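Local coordinates for protein HepC.19480.a.B1 (Helicobacter pylori, PDB 6MTZ) that is of unknown function but probably acts as a phosphoesterase of the DHH/DHHA1 family, whose members hydrolyse phosphodiester bonds, at residues N280-L283 with D288-F291; G334-F339 with K345-E350; A48-I53 with L76-Y81; K205-L210 with D218-R223. One frame throughout, in Å; residues are numbered along the deposited sequence.

Interaction 1 of 4, residues N280-L283 with D288-F291; sequences NLFL and DFDF
Phe-282 and Phe-289 form an edge-to-face (T-shaped) pair: the rim of the Phe-282 ring points at one face of Phe-289. Phe-282 CE1 stands over that face, displaced toward its rim, at 3.7 Å from Phe-289 CD1. Conversely, Phe-289 CG lies in plane with the Phe-282 ring, at its edge. The ring planes are 68° apart and the centroids 5.3 Å, values expected of a T-shaped pair. On Phe-282 the ring lies anti to the backbone N (chi1 -179°), which carries it off the helix toward the loop that follows.

Leu-283 crosses Phe-289 at about a right angle and touches it at the stem of the ring, its CD2 methyl 3.8 Å from Phe-289 CB. The same methyl is 4.0 Å from Phe-291 O, so it lies against the backbone from Phe-289 to Phe-291.

Helix 276-285 is thereby packed against the chain leading into the next strand of the mixed sheet. Phe-282 also meets the ring of Phe-267, and Lys-265 makes a cation-pi contact with Phe-289. The side chains that meet are apolar and largely buried, so dispersion and shape should dominate, with a small electrostatic gain from C-H edges facing a pi cloud.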
loop_
_atom_site.group_PDB
_atom_site.type_symbol
_atom_site.label_atom_id
_atom_site.label_comp_id
_atom_site.label_asym_id
_atom_site.label_seq_id
_atom_site.Cartn_x
_atom_site.Cartn_y
_atom_site.Cartn_z
ATOM N N ASN A 280 -14.092 -18.419 -1.864
ATOM C CA ASN A 280 -14.241 -19.867 -1.786
ATOM C C ASN A 280 -13.225 -20.463 -0.817
ATOM O O ASN A 280 -13.573 -21.303 0.020
ATOM C CB ASN A 280 -14.097 -20.494 -3.174
ATOM C CG ASN A 280 -14.496 -21.970 -3.196
ATOM O OD1 ASN A 280 -15.680 -22.295 -3.247
ATOM N ND2 ASN A 280 -13.509 -22.866 -3.155
ATOM N N LEU A 281 -11.971 -20.014 -0.892
ATOM C CA LEU A 281 -10.944 -20.515 0.020
ATOM C C LEU A 281 -11.185 -20.042 1.451
ATOM O O LEU A 281 -11.013 -20.817 2.397
ATOM C CB LEU A 281 -9.564 -20.078 -0.464
ATOM C CG LEU A 281 -8.367 -20.571 0.331
ATOM C CD1 LEU A 281 -8.366 -22.116 0.407
ATOM C CD2 LEU A 281 -7.102 -20.054 -0.329
ATOM N N PHE A 282 -11.579 -18.775 1.639
ATOM C CA PHE A 282 -11.825 -18.295 2.996
ATOM C C PHE A 282 -12.947 -19.084 3.651
ATOM O O PHE A 282 -12.849 -19.483 4.818
ATOM C CB PHE A 282 -12.185 -16.804 3.019
ATOM C CG PHE A 282 -12.413 -16.288 4.418
ATOM C CD1 PHE A 282 -13.662 -16.353 5.006
ATOM C CD2 PHE A 282 -11.350 -15.811 5.174
ATOM C CE1 PHE A 282 -13.854 -15.916 6.308
ATOM C CE2 PHE A 282 -11.534 -15.379 6.473
ATOM C CZ PHE A 282 -12.782 -15.438 7.042
ATOM N N LEU A 283 -14.045 -19.269 2.923
ATOM C CA LEU A 283 -15.190 -19.968 3.484
ATOM C C LEU A 283 -14.866 -21.425 3.773
ATOM O O LEU A 283 -15.355 -21.979 4.762
ATOM C CB LEU A 283 -16.381 -19.840 2.537
ATOM C CG LEU A 283 -16.880 -18.397 2.417
ATOM C CD1 LEU A 283 -17.908 -18.221 1.299
ATOM C CD2 LEU A 283 -17.451 -17.918 3.750
ATOM N N ASP A 288 -17.216 -21.428 9.855
ATOM C CA ASP A 288 -18.156 -20.720 10.718
ATOM C C ASP A 288 -18.774 -19.508 10.036
ATOM O O ASP A 288 -19.766 -18.974 10.539
ATOM C CB ASP A 288 -17.470 -20.315 12.036
ATOM C CG ASP A 288 -16.131 -19.605 11.833
ATOM O OD1 ASP A 288 -16.117 -18.362 11.929
ATOM O OD2 ASP A 288 -15.093 -20.276 11.607
ATOM N N PHE A 289 -18.233 -19.074 8.907
ATOM C CA PHE A 289 -18.815 -17.984 8.139
ATOM C C PHE A 289 -19.753 -18.534 7.073
ATOM O O PHE A 289 -19.485 -19.578 6.467
ATOM C CB PHE A 289 -17.718 -17.130 7.502
ATOM C CG PHE A 289 -17.029 -16.213 8.477
ATOM C CD1 PHE A 289 -15.975 -16.671 9.252
ATOM C CD2 PHE A 289 -17.454 -14.897 8.636
ATOM C CE1 PHE A 289 -15.345 -15.832 10.155
ATOM C CE2 PHE A 289 -16.830 -14.056 9.529
ATOM C CZ PHE A 289 -15.773 -14.520 10.288
ATOM N N ASP A 290 -20.864 -17.832 6.867
ATOM C CA ASP A 290 -21.870 -18.203 5.881
ATOM C C ASP A 290 -21.720 -17.489 4.551
ATOM O O ASP A 290 -22.126 -18.041 3.523
ATOM C CB ASP A 290 -23.260 -17.908 6.426
ATOM C CG ASP A 290 -23.492 -18.590 7.733
ATOM O OD1 ASP A 290 -23.430 -19.837 7.742
ATOM O OD2 ASP A 290 -23.673 -17.886 8.746
ATOM N N PHE A 291 -21.179 -16.271 4.535
ATOM C CA PHE A 291 -20.992 -15.592 3.265
ATOM C C PHE A 291 -19.788 -14.680 3.352
ATOM O O PHE A 291 -19.250 -14.401 4.427
ATOM C CB PHE A 291 -22.242 -14.815 2.841
ATOM C CG PHE A 291 -22.607 -13.691 3.759
ATOM C CD1 PHE A 291 -23.300 -13.937 4.940
ATOM C CD2 PHE A 291 -22.277 -12.378 3.432
ATOM C CE1 PHE A 291 -23.657 -12.894 5.793
ATOM C CE2 PHE A 291 -22.617 -11.321 4.275
ATOM C CZ PHE A 291 -23.310 -11.576 5.459
#

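Interaction 2 of 4, residues G334-F339 with K345-E350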
loop_
_atom_site.group_PDB
_atom_site.type_symbol
_atom_site.label_atom_id
_atom_site.label_comp_id
_atom_site.label_asym_id
_atom_site.label_seq_id
_atom_site.Cartn_x
_atom_site.Cartn_y
_atom_site.Cartn_z
ATOM N N GLY A 334 -25.458 6.031 -2.663
ATOM C CA GLY A 334 -24.947 6.973 -1.682
ATOM C C GLY A 334 -23.793 6.451 -0.843
ATOM O O GLY A 334 -23.580 6.932 0.274
ATOM N N PHE A 335 -23.046 5.473 -1.344
ATOM C CA PHE A 335 -21.946 4.927 -0.567
ATOM C C PHE A 335 -20.828 5.953 -0.411
ATOM O O PHE A 335 -20.466 6.663 -1.354
ATOM C CB PHE A 335 -21.411 3.659 -1.218
ATOM C CG PHE A 335 -20.269 3.038 -0.468
ATOM C CD1 PHE A 335 -20.507 2.177 0.594
ATOM C CD2 PHE A 335 -18.958 3.324 -0.816
ATOM C CE1 PHE A 335 -19.467 1.606 1.285
ATOM C CE2 PHE A 335 -17.914 2.760 -0.121
ATOM C CZ PHE A 335 -18.169 1.900 0.932
ATOM N N ARG A 336 -20.269 6.013 0.794
ATOM C CA ARG A 336 -19.307 7.036 1.175
ATOM C C ARG A 336 -17.921 6.406 1.243
ATOM O O ARG A 336 -17.614 5.671 2.188
ATOM C CB ARG A 336 -19.715 7.665 2.499
ATOM C CG ARG A 336 -21.001 8.481 2.393
ATOM C CD ARG A 336 -21.361 9.170 3.717
ATOM N NE ARG A 336 -21.561 8.212 4.807
ATOM C CZ ARG A 336 -22.696 7.552 5.016
ATOM N NH1 ARG A 336 -23.733 7.741 4.209
ATOM N NH2 ARG A 336 -22.798 6.702 6.027
ATOM N N GLU A 337 -17.100 6.688 0.230
ATOM C CA GLU A 337 -15.746 6.149 0.162
ATOM C C GLU A 337 -14.948 6.581 1.385
ATOM O O GLU A 337 -15.232 7.604 2.001
ATOM C CB GLU A 337 -15.047 6.634 -1.113
ATOM N N SER A 338 -13.944 5.787 1.745
ATOM C CA SER A 338 -13.131 6.131 2.903
ATOM C C SER A 338 -11.847 5.313 2.879
ATOM O O SER A 338 -11.763 4.275 2.217
ATOM C CB SER A 338 -13.902 5.895 4.205
ATOM O OG SER A 338 -13.088 6.129 5.332
ATOM N N PHE A 339 -10.838 5.800 3.604
ATOM C CA PHE A 339 -9.651 4.997 3.871
ATOM C C PHE A 339 -9.630 4.498 5.309
ATOM O O PHE A 339 -8.604 4.008 5.776
ATOM C CB PHE A 339 -8.374 5.776 3.510
ATOM C CG PHE A 339 -8.181 5.923 2.024
ATOM C CD1 PHE A 339 -7.662 4.871 1.274
ATOM C CD2 PHE A 339 -8.585 7.081 1.364
ATOM C CE1 PHE A 339 -7.520 4.975 -0.116
ATOM C CE2 PHE A 339 -8.445 7.203 -0.026
ATOM C CZ PHE A 339 -7.914 6.150 -0.764
ATOM N N LYS A 345 -17.357 -0.336 7.273
ATOM C CA LYS A 345 -18.105 -1.403 7.927
ATOM C C LYS A 345 -19.412 -0.891 8.508
ATOM O O LYS A 345 -20.450 -1.552 8.390
ATOM C CB LYS A 345 -17.250 -2.028 9.019
ATOM C CG LYS A 345 -17.894 -3.215 9.710
ATOM C CD LYS A 345 -17.060 -3.627 10.914
ATOM C CE LYS A 345 -17.633 -4.862 11.582
ATOM N NZ LYS A 345 -16.865 -5.230 12.801
ATOM N N GLU A 346 -19.379 0.287 9.142
ATOM C CA GLU A 346 -20.591 0.879 9.696
ATOM C C GLU A 346 -21.677 1.012 8.634
ATOM O O GLU A 346 -22.862 0.834 8.926
ATOM C CB GLU A 346 -20.274 2.244 10.312
ATOM C CG GLU A 346 -19.362 2.204 11.530
ATOM C CD GLU A 346 -19.058 3.594 12.078
ATOM O OE1 GLU A 346 -19.737 4.555 11.664
ATOM O OE2 GLU A 346 -18.147 3.725 12.924
ATOM N N GLN A 347 -21.290 1.310 7.393
ATOM C CA GLN A 347 -22.286 1.450 6.334
ATOM C C GLN A 347 -22.961 0.115 6.019
ATOM O O GLN A 347 -24.184 0.057 5.839
ATOM C CB GLN A 347 -21.634 2.062 5.097
ATOM C CG GLN A 347 -21.340 3.534 5.296
ATOM C CD GLN A 347 -20.560 4.144 4.156
ATOM O OE1 GLN A 347 -21.136 4.678 3.208
ATOM N NE2 GLN A 347 -19.239 4.085 4.247
ATOM N N ILE A 348 -22.189 -0.970 5.988
ATOM C CA ILE A 348 -22.780 -2.296 5.834
ATOM C C ILE A 348 -23.665 -2.630 7.035
ATOM O O ILE A 348 -24.818 -3.059 6.880
ATOM C CB ILE A 348 -21.672 -3.344 5.636
ATOM C CG1 ILE A 348 -20.811 -2.986 4.426
ATOM C CG2 ILE A 348 -22.260 -4.729 5.520
ATOM C CD1 ILE A 348 -21.601 -2.674 3.208
ATOM N N GLU A 349 -23.142 -2.431 8.251
ATOM C CA GLU A 349 -23.912 -2.706 9.464
ATOM C C GLU A 349 -25.266 -2.004 9.440
ATOM O O GLU A 349 -26.299 -2.611 9.748
ATOM C CB GLU A 349 -23.111 -2.288 10.701
ATOM C CG GLU A 349 -21.760 -3.020 10.803
ATOM C CD GLU A 349 -20.979 -2.726 12.082
ATOM O OE1 GLU A 349 -20.892 -1.549 12.499
ATOM O OE2 GLU A 349 -20.437 -3.688 12.665
ATOM N N GLU A 350 -25.282 -0.720 9.067
ATOM C CA GLU A 350 -26.544 0.013 9.025
ATOM C C GLU A 350 -27.530 -0.664 8.082
ATOM O O GLU A 350 -28.692 -0.884 8.437
ATOM C CB GLU A 350 -26.304 1.467 8.616
#
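Gln-347 NE2 is held by two carbonyl oxygens, Arg-336 O across the contact and Asp-343 O one turn earlier on its own helix. The bond from Gln-347 NE2 to Arg-336 O measures 3.1 Å and is nearly straight, at 169°. It lies close to the amide plane of Gln-347 and meets a lone pair of the acceptor in the carbonyl plane. The other end of the amide answers it: Arg-336 N donates to Gln-347 OE1 over 2.9 Å, again on an in-plane lone pair. One side-chain amide thus pairs with both the N-H and the C=O of a single loop residue, much as a neighbouring strand would.

The Gln-347 chain, extended beyond CG, carries the amide out from helix 341-353 to the loop. There it is sandwiched. On one side the Phe-335 ring runs almost parallel to it, the planes 10° apart, with Phe-335 CD1 3.7 Å from Gln-347 OE1. On the other side the Arg-336 chain bends at chi3 (-60°) and brings its guanidinium back over the amide in a stack, with Arg-336 CZ 3.7 Å from Gln-347 OE1.

Phe-335 also reaches Tyr-270 and Val-295, so the loop after strand 327-331 and the C-terminal helix cover the mixed sheet together. With oxygen and nitrogen both bonded, the buried amide is fixed in its rotation; the overlying guanidinium would probably polarise OE1 and favour its role as acceptor.

Interaction 3 of 4, residues A48-I53 with L76-Y81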
loop_
_atom_site.group_PDB
_atom_site.type_symbol
_atom_site.label_atom_id
_atom_site.label_comp_id
_atom_site.label_asym_id
_atom_site.label_seq_id
_atom_site.Cartn_x
_atom_site.Cartn_y
_atom_site.Cartn_z
ATOM N N ALA A 48 -5.522 11.553 4.562
ATOM C CA ALA A 48 -5.775 10.520 5.559
ATOM C C ALA A 48 -4.480 10.072 6.219
ATOM O O ALA A 48 -4.419 9.923 7.445
ATOM C CB ALA A 48 -6.491 9.328 4.928
ATOM N N ARG A 49 -3.427 9.872 5.427
ATOM C CA ARG A 49 -2.169 9.427 6.011
ATOM C C ARG A 49 -1.559 10.513 6.888
ATOM O O ARG A 49 -0.935 10.202 7.907
ATOM C CB ARG A 49 -1.190 8.988 4.921
ATOM C CG ARG A 49 -1.706 7.912 3.926
ATOM C CD ARG A 49 -2.184 6.616 4.597
ATOM N NE ARG A 49 -2.796 5.705 3.627
ATOM C CZ ARG A 49 -3.774 4.842 3.906
ATOM N NH1 ARG A 49 -4.256 4.753 5.131
ATOM N NH2 ARG A 49 -4.275 4.060 2.953
ATOM N N ILE A 50 -1.756 11.787 6.536
ATOM C CA ILE A 50 -1.203 12.848 7.370
ATOM C C ILE A 50 -1.919 12.875 8.712
ATOM O O ILE A 50 -1.292 13.043 9.765
ATOM C CB ILE A 50 -1.267 14.201 6.634
ATOM C CG1 ILE A 50 -0.201 14.243 5.537
ATOM C CG2 ILE A 50 -1.041 15.350 7.593
ATOM C CD1 ILE A 50 -0.415 15.317 4.513
ATOM N N TYR A 51 -3.232 12.648 8.701
ATOM C CA TYR A 51 -3.973 12.541 9.951
ATOM C C TYR A 51 -3.488 11.352 10.770
ATOM O O TYR A 51 -3.265 11.468 11.980
ATOM C CB TYR A 51 -5.472 12.433 9.662
ATOM C CG TYR A 51 -6.319 12.220 10.890
ATOM C CD1 TYR A 51 -6.786 13.300 11.630
ATOM C CD2 TYR A 51 -6.661 10.935 11.311
ATOM C CE1 TYR A 51 -7.570 13.108 12.762
ATOM C CE2 TYR A 51 -7.440 10.734 12.439
ATOM C CZ TYR A 51 -7.892 11.823 13.159
ATOM O OH TYR A 51 -8.671 11.628 14.278
ATOM N N GLU A 52 -3.345 10.191 10.126
ATOM C CA GLU A 52 -2.832 9.002 10.805
ATOM C C GLU A 52 -1.490 9.267 11.467
ATOM O O GLU A 52 -1.245 8.828 12.596
ATOM C CB GLU A 52 -2.656 7.862 9.806
ATOM C CG GLU A 52 -3.837 6.983 9.568
ATOM C CD GLU A 52 -3.497 5.929 8.524
ATOM O OE1 GLU A 52 -4.142 5.921 7.455
ATOM O OE2 GLU A 52 -2.567 5.132 8.755
ATOM N N ILE A 53 -0.590 9.948 10.756
ATOM C CA ILE A 53 0.758 10.186 11.267
ATOM C C ILE A 53 0.719 11.124 12.469
ATOM O O ILE A 53 1.332 10.847 13.508
ATOM C CB ILE A 53 1.664 10.720 10.141
ATOM C CG1 ILE A 53 2.060 9.570 9.213
ATOM C CG2 ILE A 53 2.899 11.411 10.711
ATOM C CD1 ILE A 53 2.696 9.994 7.915
ATOM N N LEU A 76 -1.857 23.761 -0.806
ATOM C CA LEU A 76 -1.553 24.747 0.228
ATOM C C LEU A 76 -2.258 24.410 1.530
ATOM O O LEU A 76 -1.695 24.581 2.617
ATOM C CB LEU A 76 -1.952 26.147 -0.239
ATOM C CG LEU A 76 -1.024 26.883 -1.208
ATOM C CD1 LEU A 76 -1.638 28.216 -1.612
ATOM C CD2 LEU A 76 0.356 27.095 -0.585
ATOM N N ASN A 77 -3.486 23.912 1.435
ATOM C CA ASN A 77 -4.268 23.662 2.635
ATOM C C ASN A 77 -3.678 22.522 3.455
ATOM O O ASN A 77 -3.630 22.605 4.688
ATOM C CB ASN A 77 -5.714 23.361 2.253
ATOM C CG ASN A 77 -6.618 23.286 3.449
ATOM O OD1 ASN A 77 -7.197 24.290 3.864
ATOM N ND2 ASN A 77 -6.738 22.095 4.025
ATOM N N GLU A 78 -3.226 21.451 2.794
ATOM C CA GLU A 78 -2.629 20.335 3.527
ATOM C C GLU A 78 -1.263 20.699 4.094
ATOM O O GLU A 78 -0.906 20.250 5.190
ATOM C CB GLU A 78 -2.520 19.103 2.633
ATOM C CG GLU A 78 -3.697 18.155 2.779
ATOM C CD GLU A 78 -3.890 17.675 4.212
ATOM O OE1 GLU A 78 -2.898 17.240 4.829
ATOM O OE2 GLU A 78 -5.030 17.734 4.723
ATOM N N ALA A 79 -0.477 21.494 3.363
ATOM C CA ALA A 79 0.795 21.964 3.907
ATOM C C ALA A 79 0.573 22.868 5.113
ATOM O O ALA A 79 1.285 22.760 6.117
ATOM C CB ALA A 79 1.603 22.690 2.829
ATOM N N GLU A 80 -0.431 23.751 5.038
ATOM C CA GLU A 80 -0.787 24.581 6.185
ATOM C C GLU A 80 -1.223 23.726 7.364
ATOM O O GLU A 80 -0.814 23.966 8.506
ATOM C CB GLU A 80 -1.900 25.565 5.812
ATOM C CG GLU A 80 -1.426 26.919 5.294
ATOM C CD GLU A 80 -0.584 27.681 6.308
ATOM O OE1 GLU A 80 -0.658 27.367 7.517
ATOM O OE2 GLU A 80 0.160 28.597 5.893
ATOM N N TYR A 81 -2.078 22.732 7.105
ATOM C CA TYR A 81 -2.579 21.882 8.182
ATOM C C TYR A 81 -1.437 21.166 8.883
ATOM O O TYR A 81 -1.395 21.098 10.116
ATOM C CB TYR A 81 -3.586 20.875 7.626
ATOM C CG TYR A 81 -4.057 19.828 8.621
ATOM C CD1 TYR A 81 -5.072 20.109 9.534
ATOM C CD2 TYR A 81 -3.505 18.555 8.631
ATOM C CE1 TYR A 81 -5.510 19.150 10.436
ATOM C CE2 TYR A 81 -3.939 17.590 9.529
ATOM C CZ TYR A 81 -4.941 17.894 10.429
ATOM O OH TYR A 81 -5.370 16.934 11.320
#
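Helix segments 48-53 and 76-81 run side by side in the same direction, their axes 1° from parallel and 11.4 Å apart, with Ile-50 and Glu-78 as the nearest CA pair at 8.5 Å. At that separation the gap is bridged by a few long side chains. Ile-50 points across and slides past Glu-78 in the opposite direction, so that its CD1 methyl comes to 3.2 Å from Glu-78 OE1, a tight approach of carbon to oxygen. The Glu-78 chain is bent at chi2 (-57°), which folds the carboxylate back beside the isoleucine. The other branch of Ile-50 serves Tyr-81: CG2 sits at the ring edge, 4.1 Å from Tyr-81 CE2.

Both helices belong to the parallel sheet of the N-terminal domain, whose strand order 2-1-3-4-5 is consistent with a DHH-type domain. Helix 43-59 connects strand 35-39 to strand 64-70 and helix 76-85 connects strand 64-70 to strand 95-102, two successive beta-alpha-beta crossovers. Ile-50 also touches Leu-14 of strand 10-15, which places it on the sheet side of its helix.

Toward the surface, Tyr-51 and Tyr-81 cross obliquely, each with its ring set anti to the backbone N of its own residue. The hydroxyl oxygen Tyr-81 OH lies near the plane of the Tyr-51 ring, at its edge, 3.9 Å from Tyr-51 CD1, so the two phenols meet rim to hydroxyl, without stacking.

Interaction 4 of 4, residues K205-L210 with D218-R223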
loop_
_atom_site.group_PDB
_atom_site.type_symbol
_atom_site.label_atom_id
_atom_site.label_comp_id
_atom_site.label_asym_id
_atom_site.label_seq_id
_atom_site.Cartn_x
_atom_site.Cartn_y
_atom_site.Cartn_z
ATOM N N LYS A 205 19.256 -6.223 -6.289
ATOM C CA LYS A 205 20.676 -6.123 -5.962
ATOM C C LYS A 205 21.454 -7.357 -6.415
ATOM O O LYS A 205 22.666 -7.271 -6.636
ATOM C CB LYS A 205 20.851 -5.912 -4.456
ATOM C CG LYS A 205 20.662 -7.171 -3.599
ATOM C CD LYS A 205 20.488 -6.803 -2.121
ATOM C CE LYS A 205 20.205 -8.043 -1.283
ATOM N NZ LYS A 205 20.021 -7.729 0.161
ATOM N N ASN A 206 20.791 -8.497 -6.572
ATOM C CA ASN A 206 21.468 -9.687 -7.060
ATOM C C ASN A 206 21.519 -9.755 -8.578
ATOM O O ASN A 206 22.045 -10.727 -9.115
ATOM C CB ASN A 206 20.791 -10.928 -6.487
ATOM C CG ASN A 206 20.934 -10.990 -4.993
ATOM O OD1 ASN A 206 21.994 -10.666 -4.460
ATOM N ND2 ASN A 206 19.862 -11.331 -4.304
ATOM N N TYR A 207 21.024 -8.735 -9.269
ATOM C CA TYR A 207 21.015 -8.675 -10.725
ATOM C C TYR A 207 21.817 -7.508 -11.285
ATOM O O TYR A 207 22.303 -7.604 -12.409
ATOM C CB TYR A 207 19.556 -8.586 -11.230
ATOM C CG TYR A 207 18.798 -9.866 -10.949
ATOM C CD1 TYR A 207 18.196 -10.081 -9.719
ATOM C CD2 TYR A 207 18.740 -10.884 -11.906
ATOM C CE1 TYR A 207 17.529 -11.261 -9.445
ATOM C CE2 TYR A 207 18.089 -12.068 -11.649
ATOM C CZ TYR A 207 17.483 -12.250 -10.414
ATOM O OH TYR A 207 16.831 -13.423 -10.144
ATOM N N LEU A 208 21.954 -6.411 -10.524
ATOM C CA LEU A 208 22.614 -5.193 -11.006
ATOM C C LEU A 208 23.947 -5.473 -11.673
ATOM O O LEU A 208 24.313 -4.814 -12.654
ATOM C CB LEU A 208 22.837 -4.219 -9.845
ATOM C CG LEU A 208 21.580 -3.596 -9.253
ATOM C CD1 LEU A 208 21.880 -3.086 -7.865
ATOM C CD2 LEU A 208 21.103 -2.479 -10.156
ATOM N N PHE A 209 24.703 -6.428 -11.149
ATOM C CA PHE A 209 26.050 -6.668 -11.635
ATOM C C PHE A 209 26.118 -7.863 -12.570
ATOM O O PHE A 209 27.203 -8.396 -12.803
ATOM C CB PHE A 209 26.994 -6.831 -10.451
ATOM C CG PHE A 209 26.870 -5.723 -9.453
ATOM C CD1 PHE A 209 27.372 -4.457 -9.739
ATOM C CD2 PHE A 209 26.219 -5.928 -8.254
ATOM C CE1 PHE A 209 27.237 -3.429 -8.834
ATOM C CE2 PHE A 209 26.078 -4.897 -7.337
ATOM C CZ PHE A 209 26.583 -3.650 -7.626
ATOM N N LEU A 210 24.981 -8.293 -13.110
ATOM C CA LEU A 210 24.978 -9.306 -14.151
ATOM C C LEU A 210 25.135 -8.641 -15.513
ATOM O O LEU A 210 24.774 -7.474 -15.698
ATOM C CB LEU A 210 23.687 -10.131 -14.102
ATOM C CG LEU A 210 23.468 -10.858 -12.774
ATOM C CD1 LEU A 210 22.229 -11.761 -12.823
ATOM C CD2 LEU A 210 24.732 -11.639 -12.395
ATOM N N ASP A 218 14.060 -9.763 -15.597
ATOM C CA ASP A 218 12.724 -9.855 -16.182
ATOM C C ASP A 218 12.211 -11.299 -16.194
ATOM O O ASP A 218 11.046 -11.556 -15.860
ATOM C CB ASP A 218 12.744 -9.274 -17.595
ATOM C CG ASP A 218 11.347 -9.033 -18.155
ATOM O OD1 ASP A 218 10.428 -8.692 -17.373
ATOM O OD2 ASP A 218 11.170 -9.194 -19.383
ATOM N N ASN A 219 13.071 -12.255 -16.552
ATOM C CA ASN A 219 12.657 -13.642 -16.708
ATOM C C ASN A 219 12.622 -14.412 -15.391
ATOM O O ASN A 219 12.072 -15.519 -15.360
ATOM C CB ASN A 219 13.581 -14.359 -17.697
ATOM C CG ASN A 219 13.325 -13.958 -19.123
ATOM O OD1 ASN A 219 12.217 -13.543 -19.468
ATOM N ND2 ASN A 219 14.348 -14.065 -19.967
ATOM N N ASP A 220 13.195 -13.859 -14.315
ATOM C CA ASP A 220 13.217 -14.507 -13.005
ATOM C C ASP A 220 12.106 -14.032 -12.094
ATOM O O ASP A 220 11.840 -14.682 -11.075
ATOM C CB ASP A 220 14.548 -14.243 -12.266
ATOM C CG ASP A 220 15.680 -15.164 -12.712
ATOM O OD1 ASP A 220 15.494 -15.976 -13.645
ATOM O OD2 ASP A 220 16.776 -15.058 -12.119
ATOM N N LEU A 221 11.472 -12.908 -12.427
ATOM C CA LEU A 221 10.611 -12.217 -11.470
ATOM C C LEU A 221 9.405 -13.054 -11.056
ATOM O O LEU A 221 9.041 -13.073 -9.874
ATOM C CB LEU A 221 10.149 -10.889 -12.068
ATOM C CG LEU A 221 9.165 -10.095 -11.219
ATOM C CD1 LEU A 221 9.696 -9.847 -9.817
ATOM C CD2 LEU A 221 8.879 -8.782 -11.904
ATOM N N PHE A 222 8.754 -13.730 -12.014
ATOM C CA PHE A 222 7.508 -14.441 -11.720
ATOM C C PHE A 222 7.726 -15.492 -10.637
ATOM O O PHE A 222 6.982 -15.548 -9.648
ATOM C CB PHE A 222 6.946 -15.084 -12.999
ATOM C CG PHE A 222 5.601 -15.781 -12.809
ATOM C CD1 PHE A 222 4.428 -15.039 -12.664
ATOM C CD2 PHE A 222 5.507 -17.169 -12.826
ATOM C CE1 PHE A 222 3.192 -15.667 -12.512
ATOM C CE2 PHE A 222 4.262 -17.822 -12.678
ATOM C CZ PHE A 222 3.109 -17.067 -12.519
ATOM N N ARG A 223 8.773 -16.307 -10.793
ATOM C CA ARG A 223 9.088 -17.321 -9.793
ATOM C C ARG A 223 9.435 -16.666 -8.463
ATOM O O ARG A 223 9.012 -17.135 -7.400
ATOM C CB ARG A 223 10.240 -18.212 -10.292
ATOM C CG ARG A 223 10.596 -19.371 -9.358
ATOM C CD ARG A 223 11.631 -20.351 -9.949
ATOM N NE ARG A 223 11.909 -21.408 -8.980
ATOM C CZ ARG A 223 11.259 -22.566 -8.929
ATOM N NH1 ARG A 223 10.329 -22.844 -9.825
ATOM N NH2 ARG A 223 11.548 -23.453 -7.985
#
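Tyr-207 and Asp-220 approach obliquely, the phenol ring and the carboxylate turned 75° against each other, and they meet at the hydroxyl. Tyr-207 OH donates to Asp-220 OD2 over 2.6 Å, a short bond. The oxygen receives it on its anti lone pair, the one directed away from OD1. Relative to the tyrosine ring, Asp-220 OD2 lies in plane at its edge, and reaches past the hydroxyl to 3.3 Å from Tyr-207 CE2. Asp-220 CB also comes to 3.2 Å from Tyr-207 OH, so the hydroxyl is close to both the carboxylate and its stem.

The ring stands beside the backbone N of Tyr-207 (chi1 -67°) and bridges the 10.0 Å between the CA atoms of Tyr-207 and Asp-220. Tyr-207 itself opens a type I beta turn, closed by the bond from Leu-210 N to Tyr-207 O at 2.9 Å. Its ring meets Tyr-217 edge to face and touches Ala-216 and Leu-224, all on helix 213-228.

At this surface contact one short polar bond, with the packing of the ring on helix 213-228, joins the turn to that helix. A neutral phenol donating to a carboxylate would probably help stabilise the negative charge on Asp-220.

Overall arrangement
From the N terminus, interaction 3 comes first, joining two crossover helices of the five-stranded parallel sheet. Interaction 4 follows in the helical region, folding the loop after helix 190-203 back onto helix 213-228. Interactions 1 and 2 close short loops in the C-terminal domain, at the entry to strand 291-295 and at the last helix. All four are in series, each closing before the next opens, so none nest or cross. Interactions 2 and 3 nevertheless touch across the two domains: Phe-339 CD1 packs 3.9 Å from Arg-49 NH2. Interaction 4 lies on the other side of the chain's centre from both, with interaction centres 42 Å and 38 Å away.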